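Local coordinates for glycoside Hydrolase (Bacteroides uniformis, PDB 5T99), which probably hydrolyses galactose-containing glycosidic bonds in the breakdown of agarose by a gut bacterium, and binds d-galacto-isofagomine, at residues 192-197 and 290-295; 336-341 and 361-366; 373-378 and 428-433. All blocks are in the same frame, centred on the assembly; numbering follows the deposited sequence.

Contact 1. Residues 192-197 and 290-295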
ATOM      1  N   PRO A 192      -2.901  20.549  18.003  1.00 15.53           N
ATOM      2  CA  PRO A 192      -1.685  21.074  18.647  1.00 15.68           C
ATOM      3  C   PRO A 192      -1.531  20.773  20.140  1.00 16.04           C
ATOM      4  O   PRO A 192      -0.441  20.996  20.703  1.00 16.04           O
ATOM      5  CB  PRO A 192      -1.762  22.585  18.385  1.00 15.56           C
ATOM      6  CG  PRO A 192      -3.167  22.863  18.027  1.00 15.85           C
ATOM      7  CD  PRO A 192      -3.725  21.621  17.416  1.00 15.80           C
ATOM      8  N   THR A 193      -2.612  20.316  20.775  1.00 16.36           N
ATOM      9  CA  THR A 193      -2.560  19.747  22.118  1.00 16.12           C
ATOM     10  C   THR A 193      -3.267  18.404  22.099  1.00 16.20           C
ATOM     11  O   THR A 193      -4.388  18.308  21.600  1.00 15.93           O
ATOM     12  CB  THR A 193      -3.244  20.658  23.160  1.00 15.81           C
ATOM     13  OG1 THR A 193      -2.580  21.926  23.217  1.00 15.57           O
ATOM     14  CG2 THR A 193      -3.199  20.026  24.543  1.00 15.69           C
ATOM     15  N   VAL A 194      -2.602  17.373  22.626  1.00 16.50           N
ATOM     16  CA  VAL A 194      -3.194  16.031  22.771  1.00 16.70           C
ATOM     17  C   VAL A 194      -2.817  15.472  24.134  1.00 17.08           C
ATOM     18  O   VAL A 194      -1.656  15.149  24.372  1.00 17.73           O
ATOM     19  CB  VAL A 194      -2.723  15.053  21.678  1.00 16.71           C
ATOM     20  CG1 VAL A 194      -3.295  13.656  21.922  1.00 17.21           C
ATOM     21  CG2 VAL A 194      -3.109  15.561  20.293  1.00 16.43           C
ATOM     22  N   THR A 195      -3.802  15.409  25.031  1.00 17.32           N
ATOM     23  CA  THR A 195      -3.649  14.818  26.365  1.00 17.40           C
ATOM     24  C   THR A 195      -4.878  13.963  26.623  1.00 17.66           C
ATOM     25  O   THR A 195      -5.888  14.108  25.947  1.00 17.31           O
ATOM     26  CB  THR A 195      -3.520  15.882  27.489  1.00 16.66           C
ATOM     27  OG1 THR A 195      -4.760  16.564  27.669  1.00 16.54           O
ATOM     28  CG2 THR A 195      -2.476  16.915  27.160  1.00 16.52           C
ATOM     29  N   LYS A 196      -4.781  13.073  27.597  1.00 19.07           N
ATOM     30  CA  LYS A 196      -5.915  12.237  27.996  1.00 20.11           C
ATOM     31  C   LYS A 196      -7.186  13.035  28.357  1.00 19.77           C
ATOM     32  O   LYS A 196      -8.291  12.622  28.012  1.00 19.77           O
ATOM     33  CB  LYS A 196      -5.526  11.346  29.173  1.00 21.15           C
ATOM     34  CG  LYS A 196      -6.609  10.347  29.537  1.00 22.85           C
ATOM     35  CD  LYS A 196      -6.190   9.426  30.663  1.00 24.30           C
ATOM     36  CE  LYS A 196      -7.105   8.211  30.717  1.00 25.93           C
ATOM     37  NZ  LYS A 196      -7.403   7.825  32.124  1.00 27.29           N
ATOM     38  N   SER A 197      -7.021  14.141  29.075  1.00 19.16           N
ATOM     39  CA  SER A 197      -8.141  14.986  29.509  1.00 19.26           C
ATOM     40  C   SER A 197      -8.697  15.867  28.419  1.00 19.27           C
ATOM     41  O   SER A 197      -9.898  16.155  28.409  1.00 19.74           O
ATOM     42  CB  SER A 197      -7.695  15.921  30.642  1.00 19.23           C
ATOM     43  OG  SER A 197      -7.360  15.143  31.756  1.00 20.43           O
ATOM     44  N   ILE A 290      -6.888  11.927  16.399  1.00 14.60           N
ATOM     45  CA  ILE A 290      -6.303  12.717  17.466  1.00 15.19           C
ATOM     46  C   ILE A 290      -5.115  11.964  18.069  1.00 15.68           C
ATOM     47  O   ILE A 290      -5.275  11.026  18.861  1.00 15.85           O
ATOM     48  CB  ILE A 290      -7.353  13.065  18.546  1.00 15.15           C
ATOM     49  CG1 ILE A 290      -8.548  13.782  17.898  1.00 15.41           C
ATOM     50  CG2 ILE A 290      -6.731  13.917  19.647  1.00 15.27           C
ATOM     51  CD1 ILE A 290      -9.621  14.269  18.867  1.00 15.37           C
ATOM     52  N   ARG A 291      -3.920  12.387  17.677  1.00 16.47           N
ATOM     53  CA  ARG A 291      -2.680  11.838  18.208  1.00 16.65           C
ATOM     54  C   ARG A 291      -1.603  12.894  18.081  1.00 16.36           C
ATOM     55  O   ARG A 291      -1.669  13.738  17.183  1.00 16.07           O
ATOM     56  CB  ARG A 291      -2.282  10.520  17.494  1.00 17.09           C
ATOM     57  CG  ARG A 291      -1.402  10.615  16.240  1.00 17.23           C
ATOM     58  CD  ARG A 291      -2.159  11.167  15.062  1.00 17.35           C
ATOM     59  NE  ARG A 291      -1.315  11.355  13.873  1.00 17.75           N
ATOM     60  CZ  ARG A 291      -0.620  12.462  13.568  1.00 17.64           C
ATOM     61  NH1 ARG A 291       0.074  12.499  12.437  1.00 17.22           N
ATOM     62  NH2 ARG A 291      -0.602  13.535  14.369  1.00 17.98           N
ATOM     63  N   LYS A 292      -0.643  12.848  19.000  1.00 16.41           N
ATOM     64  CA  LYS A 292       0.544  13.691  18.932  1.00 17.41           C
ATOM     65  C   LYS A 292       1.744  12.854  18.492  1.00 17.67           C
ATOM     66  O   LYS A 292       1.827  11.643  18.777  1.00 17.40           O
ATOM     67  CB  LYS A 292       0.841  14.412  20.260  1.00 17.54           C
ATOM     68  CG  LYS A 292       1.143  13.524  21.461  1.00 17.66           C
ATOM     69  CD  LYS A 292       1.232  14.354  22.740  1.00 17.90           C
ATOM     70  CE  LYS A 292       1.404  13.503  23.996  1.00 17.57           C
ATOM     71  NZ  LYS A 292       0.741  14.092  25.195  1.00 17.46           N
ATOM     72  N   ILE A 293       2.642  13.506  17.758  1.00 18.08           N
ATOM     73  CA  ILE A 293       3.902  12.896  17.358  1.00 18.91           C
ATOM     74  C   ILE A 293       5.042  13.836  17.685  1.00 19.90           C
ATOM     75  O   ILE A 293       4.885  15.047  17.733  1.00 19.57           O
ATOM     76  CB  ILE A 293       3.940  12.483  15.866  1.00 18.50           C
ATOM     77  CG1 ILE A 293       3.614  13.661  14.939  1.00 18.19           C
ATOM     78  CG2 ILE A 293       3.005  11.302  15.624  1.00 18.53           C
ATOM     79  CD1 ILE A 293       4.158  13.490  13.541  1.00 18.13           C
ATOM     80  N   CYS A 294       6.201  13.250  17.894  1.00 22.41           N
ATOM     81  CA  CYS A 294       7.353  13.982  18.380  1.00 24.14           C
ATOM     82  C   CYS A 294       8.582  13.138  18.060  1.00 22.67           C
ATOM     83  O   CYS A 294       8.503  11.917  18.044  1.00 22.41           O
ATOM     84  CB  CYS A 294       7.208  14.195  19.894  1.00 26.52           C
ATOM     85  SG  CYS A 294       8.265  15.485  20.550  1.00 35.54           S
ATOM     86  N   PHE A 295       9.710  13.781  17.785  1.00 21.88           N
ATOM     87  CA  PHE A 295      10.952  13.054  17.572  1.00 21.12           C
ATOM     88  C   PHE A 295      12.116  13.844  18.167  1.00 21.24           C
ATOM     89  O   PHE A 295      12.091  15.078  18.226  1.00 21.06           O
ATOM     90  CB  PHE A 295      11.170  12.779  16.073  1.00 20.27           C
ATOM     91  CG  PHE A 295      11.504  14.009  15.291  1.00 19.68           C
ATOM     92  CD1 PHE A 295      12.826  14.395  15.108  1.00 19.27           C
ATOM     93  CD2 PHE A 295      10.494  14.824  14.795  1.00 19.47           C
ATOM     94  CE1 PHE A 295      13.133  15.567  14.422  1.00 19.30           C
ATOM     95  CE2 PHE A 295      10.797  15.991  14.101  1.00 19.18           C
ATOM     96  CZ  PHE A 295      12.117  16.359  13.914  1.00 19.01           C
TER

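Contact 2. Residues 336-341 and 361-366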
ATOM      1  N   ILE A 336      -2.669  -8.811   6.523  1.00 17.00           N
ATOM      2  CA  ILE A 336      -1.616  -9.836   6.506  1.00 17.27           C
ATOM      3  C   ILE A 336      -0.324  -9.254   7.081  1.00 17.25           C
ATOM      4  O   ILE A 336       0.318  -9.881   7.925  1.00 16.71           O
ATOM      5  CB  ILE A 336      -1.458 -10.466   5.098  1.00 17.25           C
ATOM      6  CG1 ILE A 336      -2.665 -11.382   4.821  1.00 17.21           C
ATOM      7  CG2 ILE A 336      -0.166 -11.260   4.970  1.00 17.09           C
ATOM      8  CD1 ILE A 336      -2.848 -11.757   3.366  1.00 17.60           C
ATOM      9  N   MET A 337       0.023  -8.038   6.676  1.00 17.64           N
ATOM     10  CA  MET A 337       1.166  -7.348   7.291  1.00 17.89           C
ATOM     11  C   MET A 337       0.998  -7.173   8.820  1.00 18.28           C
ATOM     12  O   MET A 337       1.945  -7.445   9.572  1.00 18.25           O
ATOM     13  CB  MET A 337       1.455  -6.023   6.578  1.00 17.40           C
ATOM     14  CG  MET A 337       1.951  -6.188   5.147  1.00 17.38           C
ATOM     15  SD  MET A 337       3.604  -6.923   5.032  1.00 17.35           S
ATOM     16  CE  MET A 337       3.213  -8.657   4.798  1.00 17.77           C
ATOM     17  N   LYS A 338      -0.191  -6.797   9.294  1.00 18.80           N
ATOM     18  CA  LYS A 338      -0.410  -6.687  10.757  1.00 20.12           C
ATOM     19  C   LYS A 338      -0.249  -8.032  11.500  1.00 21.31           C
ATOM     20  O   LYS A 338       0.211  -8.048  12.645  1.00 20.92           O
ATOM     21  CB  LYS A 338      -1.751  -6.021  11.099  1.00 20.28           C
ATOM     22  CG  LYS A 338      -1.693  -4.504  10.999  1.00 21.01           C
ATOM     23  CD  LYS A 338      -3.067  -3.843  10.913  1.00 21.86           C
ATOM     24  CE  LYS A 338      -3.880  -3.943  12.206  1.00 21.92           C
ATOM     25  NZ  LYS A 338      -3.179  -3.356  13.365  1.00 21.39           N
ATOM     26  N   GLU A 339      -0.582  -9.142  10.836  1.00 22.42           N
ATOM     27  CA  GLU A 339      -0.352 -10.486  11.393  1.00 23.49           C
ATOM     28  C   GLU A 339       1.132 -10.817  11.546  1.00 22.52           C
ATOM     29  O   GLU A 339       1.520 -11.535  12.469  1.00 23.32           O
ATOM     30  CB  GLU A 339      -1.073 -11.562  10.559  1.00 25.61           C
ATOM     31  CG  GLU A 339      -2.573 -11.616  10.841  1.00 27.90           C
ATOM     32  CD  GLU A 339      -3.364 -12.415   9.817  1.00 31.42           C
ATOM     33  OE1 GLU A 339      -2.802 -13.327   9.155  1.00 33.64           O
ATOM     34  OE2 GLU A 339      -4.576 -12.122   9.679  1.00 36.46           O
ATOM     35  N   MET A 340       1.953 -10.273  10.652  1.00 21.17           N
ATOM     36  CA  MET A 340       3.421 -10.381  10.754  1.00 20.02           C
ATOM     37  C   MET A 340       4.040  -9.527  11.882  1.00 19.38           C
ATOM     38  O   MET A 340       5.210  -9.707  12.194  1.00 18.71           O
ATOM     39  CB  MET A 340       4.072  -9.998   9.407  1.00 19.23           C
ATOM     40  CG  MET A 340       5.433 -10.628   9.158  1.00 18.92           C
ATOM     41  SD  MET A 340       5.990 -10.490   7.449  1.00 18.23           S
ATOM     42  CE  MET A 340       6.683  -8.836   7.517  1.00 18.70           C
ATOM     43  N   GLY A 341       3.279  -8.595  12.473  1.00 18.95           N
ATOM     44  CA  GLY A 341       3.799  -7.668  13.488  1.00 18.55           C
ATOM     45  C   GLY A 341       4.161  -6.296  12.929  1.00 18.69           C
ATOM     46  O   GLY A 341       4.819  -5.496  13.608  1.00 18.10           O
ATOM     47  N   ASP A 361      -5.046   4.685   8.331  1.00 16.48           N
ATOM     48  CA  ASP A 361      -5.747   5.434   9.389  1.00 16.80           C
ATOM     49  C   ASP A 361      -6.628   4.494  10.238  1.00 16.98           C
ATOM     50  O   ASP A 361      -6.472   4.422  11.466  1.00 15.68           O
ATOM     51  CB  ASP A 361      -6.645   6.542   8.808  1.00 17.01           C
ATOM     52  CG  ASP A 361      -5.873   7.677   8.138  1.00 16.97           C
ATOM     53  OD1 ASP A 361      -4.666   7.838   8.366  1.00 16.68           O
ATOM     54  OD2 ASP A 361      -6.509   8.443   7.377  1.00 16.57           O
ATOM     55  N   ARG A 362      -7.537   3.785   9.563  0.50 17.37           N
ATOM     56  CA  ARG A 362      -8.473   2.851  10.209  0.50 17.82           C
ATOM     57  C   ARG A 362      -7.815   1.674  10.928  0.50 17.66           C
ATOM     58  O   ARG A 362      -8.358   1.181  11.907  0.50 17.60           O
ATOM     59  CB  ARG A 362      -9.480   2.309   9.190  0.50 18.31           C
ATOM     60  CG  ARG A 362     -10.861   2.920   9.321  0.50 18.98           C
ATOM     61  CD  ARG A 362     -11.755   2.650   8.116  0.50 19.58           C
ATOM     62  NE  ARG A 362     -11.520   1.359   7.468  0.50 20.08           N
ATOM     63  CZ  ARG A 362     -12.007   0.195   7.887  0.50 20.58           C
ATOM     64  NH1 ARG A 362     -11.730  -0.912   7.211  0.50 20.46           N
ATOM     65  NH2 ARG A 362     -12.755   0.131   8.985  0.50 20.89           N
ATOM     66  N   MET A 363      -6.655   1.235  10.442  1.00 17.53           N
ATOM     67  CA  MET A 363      -5.955   0.051  10.986  1.00 17.56           C
ATOM     68  C   MET A 363      -4.766   0.375  11.913  1.00 17.25           C
ATOM     69  O   MET A 363      -4.062  -0.534  12.366  1.00 16.14           O
ATOM     70  CB  MET A 363      -5.514  -0.855   9.827  1.00 18.32           C
ATOM     71  CG  MET A 363      -6.686  -1.480   9.066  1.00 18.81           C
ATOM     72  SD  MET A 363      -6.233  -2.216   7.481  1.00 20.18           S
ATOM     73  CE  MET A 363      -5.292  -3.618   8.062  1.00 20.12           C
ATOM     74  N   GLY A 364      -4.532   1.664  12.175  1.00 17.04           N
ATOM     75  CA  GLY A 364      -3.552   2.089  13.161  1.00 16.63           C
ATOM     76  C   GLY A 364      -2.099   1.971  12.760  1.00 16.28           C
ATOM     77  O   GLY A 364      -1.233   1.843  13.623  1.00 17.08           O
ATOM     78  N   LEU A 365      -1.820   2.042  11.468  1.00 15.71           N
ATOM     79  CA  LEU A 365      -0.453   1.953  10.969  1.00 15.80           C
ATOM     80  C   LEU A 365       0.122   3.345  10.731  1.00 15.74           C
ATOM     81  O   LEU A 365      -0.570   4.215  10.214  1.00 16.15           O
ATOM     82  CB  LEU A 365      -0.431   1.186   9.648  1.00 15.94           C
ATOM     83  CG  LEU A 365      -0.860  -0.281   9.698  1.00 15.99           C
ATOM     84  CD1 LEU A 365      -1.030  -0.799   8.275  1.00 16.34           C
ATOM     85  CD2 LEU A 365       0.145  -1.138  10.460  1.00 15.82           C
ATOM     86  N   VAL A 366       1.392   3.551  11.081  1.00 15.16           N
ATOM     87  CA  VAL A 366       2.052   4.823  10.802  1.00 14.37           C
ATOM     88  C   VAL A 366       2.692   4.739   9.429  1.00 14.36           C
ATOM     89  O   VAL A 366       3.145   3.667   9.022  1.00 14.93           O
ATOM     90  CB  VAL A 366       3.023   5.271  11.920  1.00 14.22           C
ATOM     91  CG1 VAL A 366       2.223   5.574  13.179  1.00 14.19           C
ATOM     92  CG2 VAL A 366       4.119   4.255  12.219  1.00 14.04           C
TER

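Contact 3. Residues 373-378 and 428-433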
ATOM      1  N   ASP A 373      11.111   9.095  -6.739  1.00 17.25           N
ATOM      2  CA  ASP A 373      12.215   8.128  -6.855  1.00 17.96           C
ATOM      3  C   ASP A 373      13.471   8.730  -7.503  1.00 18.40           C
ATOM      4  O   ASP A 373      14.559   8.159  -7.390  1.00 19.37           O
ATOM      5  CB  ASP A 373      11.748   6.896  -7.638  1.00 17.89           C
ATOM      6  CG  ASP A 373      12.815   5.832  -7.749  1.00 17.85           C
ATOM      7  OD1 ASP A 373      13.338   5.391  -6.697  1.00 17.13           O
ATOM      8  OD2 ASP A 373      13.137   5.439  -8.895  1.00 18.19           O
ATOM      9  N   GLU A 374      13.330   9.863  -8.184  1.00 18.77           N
ATOM     10  CA  GLU A 374      14.496  10.618  -8.691  1.00 19.33           C
ATOM     11  C   GLU A 374      14.165  12.108  -8.755  1.00 18.75           C
ATOM     12  O   GLU A 374      12.996  12.473  -8.805  1.00 17.95           O
ATOM     13  CB  GLU A 374      14.926  10.097 -10.072  1.00 19.49           C
ATOM     14  CG  GLU A 374      13.876  10.258 -11.160  1.00 19.83           C
ATOM     15  CD  GLU A 374      14.309   9.692 -12.506  1.00 19.82           C
ATOM     16  OE1 GLU A 374      14.732   8.531 -12.561  1.00 20.38           O
ATOM     17  OE2 GLU A 374      14.203  10.401 -13.518  1.00 19.89           O
ATOM     18  N   TRP A 375      15.192  12.958  -8.749  1.00 18.20           N
ATOM     19  CA  TRP A 375      14.978  14.402  -8.743  1.00 18.08           C
ATOM     20  C   TRP A 375      15.385  15.006 -10.076  1.00 18.65           C
ATOM     21  O   TRP A 375      14.645  14.846 -11.032  1.00 17.04           O
ATOM     22  CB  TRP A 375      15.676  15.065  -7.556  1.00 17.54           C
ATOM     23  CG  TRP A 375      15.176  14.648  -6.218  1.00 16.95           C
ATOM     24  CD1 TRP A 375      13.987  14.040  -5.923  1.00 16.75           C
ATOM     25  CD2 TRP A 375      15.850  14.842  -4.971  1.00 17.06           C
ATOM     26  NE1 TRP A 375      13.888  13.828  -4.571  1.00 16.86           N
ATOM     27  CE2 TRP A 375      15.015  14.312  -3.959  1.00 16.87           C
ATOM     28  CE3 TRP A 375      17.082  15.413  -4.608  1.00 16.73           C
ATOM     29  CZ2 TRP A 375      15.372  14.327  -2.615  1.00 16.72           C
ATOM     30  CZ3 TRP A 375      17.432  15.436  -3.273  1.00 16.69           C
ATOM     31  CH2 TRP A 375      16.578  14.893  -2.288  1.00 17.04           C
ATOM     32  N   THR A 376      16.532  15.695 -10.152  1.00 20.03           N
ATOM     33  CA  THR A 376      16.997  16.284 -11.417  1.00 20.92           C
ATOM     34  C   THR A 376      17.838  15.305 -12.224  1.00 21.96           C
ATOM     35  O   THR A 376      17.914  15.448 -13.432  1.00 22.82           O
ATOM     36  CB  THR A 376      17.814  17.588 -11.221  1.00 20.39           C
ATOM     37  OG1 THR A 376      19.106  17.296 -10.663  1.00 19.85           O
ATOM     38  CG2 THR A 376      17.058  18.579 -10.326  1.00 20.30           C
ATOM     39  N   LYS A 377      18.475  14.341 -11.554  1.00 23.85           N
ATOM     40  CA  LYS A 377      19.353  13.347 -12.203  1.00 25.39           C
ATOM     41  C   LYS A 377      18.588  12.043 -12.463  1.00 25.27           C
ATOM     42  O   LYS A 377      17.986  11.476 -11.546  1.00 23.32           O
ATOM     43  CB  LYS A 377      20.564  13.029 -11.318  1.00 26.63           C
ATOM     44  CG  LYS A 377      21.527  14.182 -11.063  1.00 27.52           C
ATOM     45  CD  LYS A 377      22.449  14.446 -12.250  1.00 29.34           C
ATOM     46  CE  LYS A 377      23.892  14.761 -11.830  1.00 29.39           C
ATOM     47  NZ  LYS A 377      24.025  16.141 -11.301  1.00 29.11           N
ATOM     48  N   ALA A 378      18.658  11.565 -13.707  1.00 25.80           N
ATOM     49  CA  ALA A 378      17.905  10.386 -14.177  1.00 25.47           C
ATOM     50  C   ALA A 378      18.445   9.056 -13.661  1.00 24.93           C
ATOM     51  O   ALA A 378      19.640   8.799 -13.740  1.00 23.61           O
ATOM     52  CB  ALA A 378      17.910  10.355 -15.700  1.00 25.71           C
ATOM     53  N   PHE A 428      22.899  18.744  -1.971  1.00 13.83           N
ATOM     54  CA  PHE A 428      22.163  19.201  -0.781  1.00 13.33           C
ATOM     55  C   PHE A 428      21.102  20.285  -1.061  1.00 13.24           C
ATOM     56  O   PHE A 428      20.100  20.363  -0.350  1.00 13.45           O
ATOM     57  CB  PHE A 428      23.125  19.653   0.354  1.00 12.88           C
ATOM     58  CG  PHE A 428      23.605  21.080   0.232  1.00 12.64           C
ATOM     59  CD1 PHE A 428      23.012  22.093   0.983  1.00 12.61           C
ATOM     60  CD2 PHE A 428      24.616  21.427  -0.660  1.00 12.57           C
ATOM     61  CE1 PHE A 428      23.434  23.410   0.871  1.00 12.36           C
ATOM     62  CE2 PHE A 428      25.035  22.747  -0.783  1.00 12.55           C
ATOM     63  CZ  PHE A 428      24.448  23.736  -0.012  1.00 12.54           C
ATOM     64  N   THR A 429      21.310  21.107  -2.088  1.00 13.37           N
ATOM     65  CA  THR A 429      20.382  22.214  -2.394  1.00 13.55           C
ATOM     66  C   THR A 429      19.013  21.740  -2.872  1.00 13.70           C
ATOM     67  O   THR A 429      17.992  22.366  -2.565  1.00 14.07           O
ATOM     68  CB  THR A 429      20.971  23.206  -3.422  1.00 13.35           C
ATOM     69  OG1 THR A 429      21.086  22.577  -4.704  1.00 13.42           O
ATOM     70  CG2 THR A 429      22.353  23.712  -2.953  1.00 13.33           C
ATOM     71  N   VAL A 430      18.991  20.627  -3.598  1.00 13.81           N
ATOM     72  CA  VAL A 430      17.740  20.053  -4.081  1.00 13.87           C
ATOM     73  C   VAL A 430      17.007  19.439  -2.883  1.00 14.33           C
ATOM     74  O   VAL A 430      15.797  19.615  -2.745  1.00 14.56           O
ATOM     75  CB  VAL A 430      17.964  19.029  -5.227  1.00 13.77           C
ATOM     76  CG1 VAL A 430      16.632  18.540  -5.782  1.00 13.90           C
ATOM     77  CG2 VAL A 430      18.784  19.638  -6.359  1.00 13.31           C
ATOM     78  N   ALA A 431      17.739  18.766  -1.993  1.00 14.46           N
ATOM     79  CA  ALA A 431      17.150  18.263  -0.756  1.00 14.95           C
ATOM     80  C   ALA A 431      16.546  19.383   0.114  1.00 15.35           C
ATOM     81  O   ALA A 431      15.421  19.254   0.613  1.00 14.94           O
ATOM     82  CB  ALA A 431      18.179  17.487   0.042  1.00 15.17           C
ATOM     83  N   LYS A 432      17.301  20.465   0.316  1.00 15.54           N
ATOM     84  CA  LYS A 432      16.790  21.617   1.075  1.00 15.95           C
ATOM     85  C   LYS A 432      15.492  22.181   0.451  1.00 16.04           C
ATOM     86  O   LYS A 432      14.506  22.419   1.146  1.00 15.78           O
ATOM     87  CB  LYS A 432      17.850  22.715   1.168  1.00 15.93           C
ATOM     88  CG  LYS A 432      17.500  23.843   2.129  1.00 16.02           C
ATOM     89  CD  LYS A 432      18.538  24.945   2.080  1.00 15.95           C
ATOM     90  CE  LYS A 432      18.208  26.070   3.041  1.00 15.95           C
ATOM     91  NZ  LYS A 432      16.940  26.771   2.667  1.00 16.09           N
ATOM     92  N   TYR A 433      15.518  22.362  -0.864  1.00 16.23           N
ATOM     93  CA  TYR A 433      14.383  22.866  -1.626  1.00 16.49           C
ATOM     94  C   TYR A 433      13.096  22.095  -1.320  1.00 16.39           C
ATOM     95  O   TYR A 433      12.054  22.704  -1.036  1.00 16.74           O
ATOM     96  CB  TYR A 433      14.741  22.839  -3.128  1.00 16.88           C
ATOM     97  CG  TYR A 433      13.594  22.955  -4.094  1.00 17.40           C
ATOM     98  CD1 TYR A 433      12.872  24.138  -4.221  1.00 18.40           C
ATOM     99  CD2 TYR A 433      13.239  21.887  -4.903  1.00 18.18           C
ATOM    100  CE1 TYR A 433      11.818  24.247  -5.129  1.00 18.63           C
ATOM    101  CE2 TYR A 433      12.191  21.984  -5.808  1.00 18.65           C
ATOM    102  CZ  TYR A 433      11.483  23.160  -5.915  1.00 18.81           C
ATOM    103  OH  TYR A 433      10.454  23.237  -6.831  1.00 20.11           O
TER

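Contact 1. Residues 192-197 and 290-295
Lys292 reaches alongside Val194 and ends on its backbone carbonyl. Its CB lies 3.9 Å from Val194 CB, so the contact starts between the roots of the two side chains. CG and then CD pass the same CB at a slightly longer distance. CD already comes within 3.4 Å of Val194 O, and CE keeps about that distance. NZ then donates a hydrogen bond of 2.7 Å to Val194 O. The C=O...N angle is 170°, so the ammonium group meets the carbonyl nearly end on. CG sits between the backbone N and the carbonyl carbon (chi1 62°), which directs the chain toward Val194. Extended chi2 and chi3 carry it alongside until it bends at chi4. The aliphatic part packs on the valine while the charged end holds its oxygen.

Val194 itself is buried. Its CG2 methyl lies 3.8 Å from Arg291 C, over the backbone of the facing segment. The same methyl meets Ile290 CG2 at 4.0 Å, and Val194 CG1 is almost as near to that isoleucine methyl.

The contact joins the weakly bonded end of strand 180-194, past a corner at Pro192, to the chain leading into strand 293-296. Thr193 pairs with Val200 of strand 198-209, and Ile290 touches Ala199 there. The backbone of Lys292 bonds with Asn303, just past strand 299-302, the antiparallel partner of strand 293-296.

Contact 2. Residues 336-341 and 361-366
Two neighbouring helices of the TIM barrel domain meet here near their C-terminal ends, where Lys338 reaches across to Met363 and Leu365. Each helix finishes in a Schellman motif with a glycine at positive phi, Gly341 in one and Gly364 in the other. Lys338 carries the contact from the first helix.

The aliphatic part of Lys338 does the packing. Its CG lies 3.9 Å from Leu365 CD2, so one leucine methyl rests against the inner half of the lysine. Its CD lies 3.6 Å from Met363 CE, and the CB of the same methionine is near it too. Met363 folds back at its last torsion (chi3 70°), which brings the terminal methyl to the lysine chain. The lysine side chain runs at a slant to both partners.

Lys338 bends at its last two torsions (chi3 69°, chi4 58°), and this turns NZ to the backbone. NZ donates a hydrogen bond of 3.1 Å to Met363 O, and the carbonyl points almost straight at the nitrogen. Met363 O lies in the last turn of its helix. A positive charge at a helix C-terminus would probably interact favourably with the helix dipole.

Met363 and Leu365 also touch Leu334 of helix 327-339, so the packing extends one turn back along that helix. Leu365 reaches Ile345 of strand 344-346 as well. The next residue, Val366, begins strand 366-370, which runs parallel to strand 344-346 in the barrel. The contact therefore joins two successive helices outside two adjacent barrel strands.

Contact 3. Residues 373-378 and 428-433
Trp375 sets the six-membered part of its indole against one turn of helix 427-441, and Val430 and Ala431 receive it. The indole and the valine side chain lie alongside one another, pointing opposite ways. Val430 CG1 approaches the ring obliquely. Its nearest ring atom is Trp375 CE3, at 3.4 Å, and Trp375 CD2 is next, at 3.9 Å. Val430 CB also lies close to Trp375 CE3, so the valine's CB as well as its CG1 methyl borders the indole. The valine places CG1 anti to its backbone N (chi1 -175°), and this is the branch that meets the ring.

Farther out, the ring passes from the valine to the helix backbone. Trp375 CZ3 lies 3.6 Å from Ala431 N. Trp375 CH2 meets Ala431 CB at 3.8 Å, and Ala431 CA is slightly nearer. The small alanine probably lets the outer corner of the indole come close to the helix. Thr376 adds a looser touch, with its CG2 methyl 4.5 Å from Val430 CG2.

No hydrogen bond links the two segments. The polar ends turn to other partners: Trp375 NE1 bonds to Ile414 O, and Thr376 OG1 to Glu420. A leucine in place of Trp375 would probably leave Ala431 without its ring neighbour and Ile414 O without its indole donor.

In the same loop, Asp373 makes a salt bridge to Arg161 and a hydrogen bond to Asn416, two residues of the galacto-isofagomine pocket. The loop comes after strand 366-370 and leads toward helix 388-403, from which Phe388 touches both Thr376 and Val430. Ile414 belongs to strand 409-416, so the indole bridges a barrel strand and helix 427-441.

How the contacts relate
All three contacts are small and lie in series along the chain. Contact 1 joins an antiparallel sheet to the start of the barrel domain. It is mostly buried, though Lys292 is exposed. Contacts 2 and 3 lie within the barrel domain and are partly buried. Contact 2 is nearest the centre of the chain, about 11 Å from centre to centre. Contacts 1 and 3 are peripheral, at about 26 and 24 Å. Contacts 1 and 2 each pair lysine packing with a bond to a backbone carbonyl, while contact 3 is apolar across its segments. Contacts 2 and 3 both involve the surroundings of strand 366-370, one at its start and the other in the loop after it.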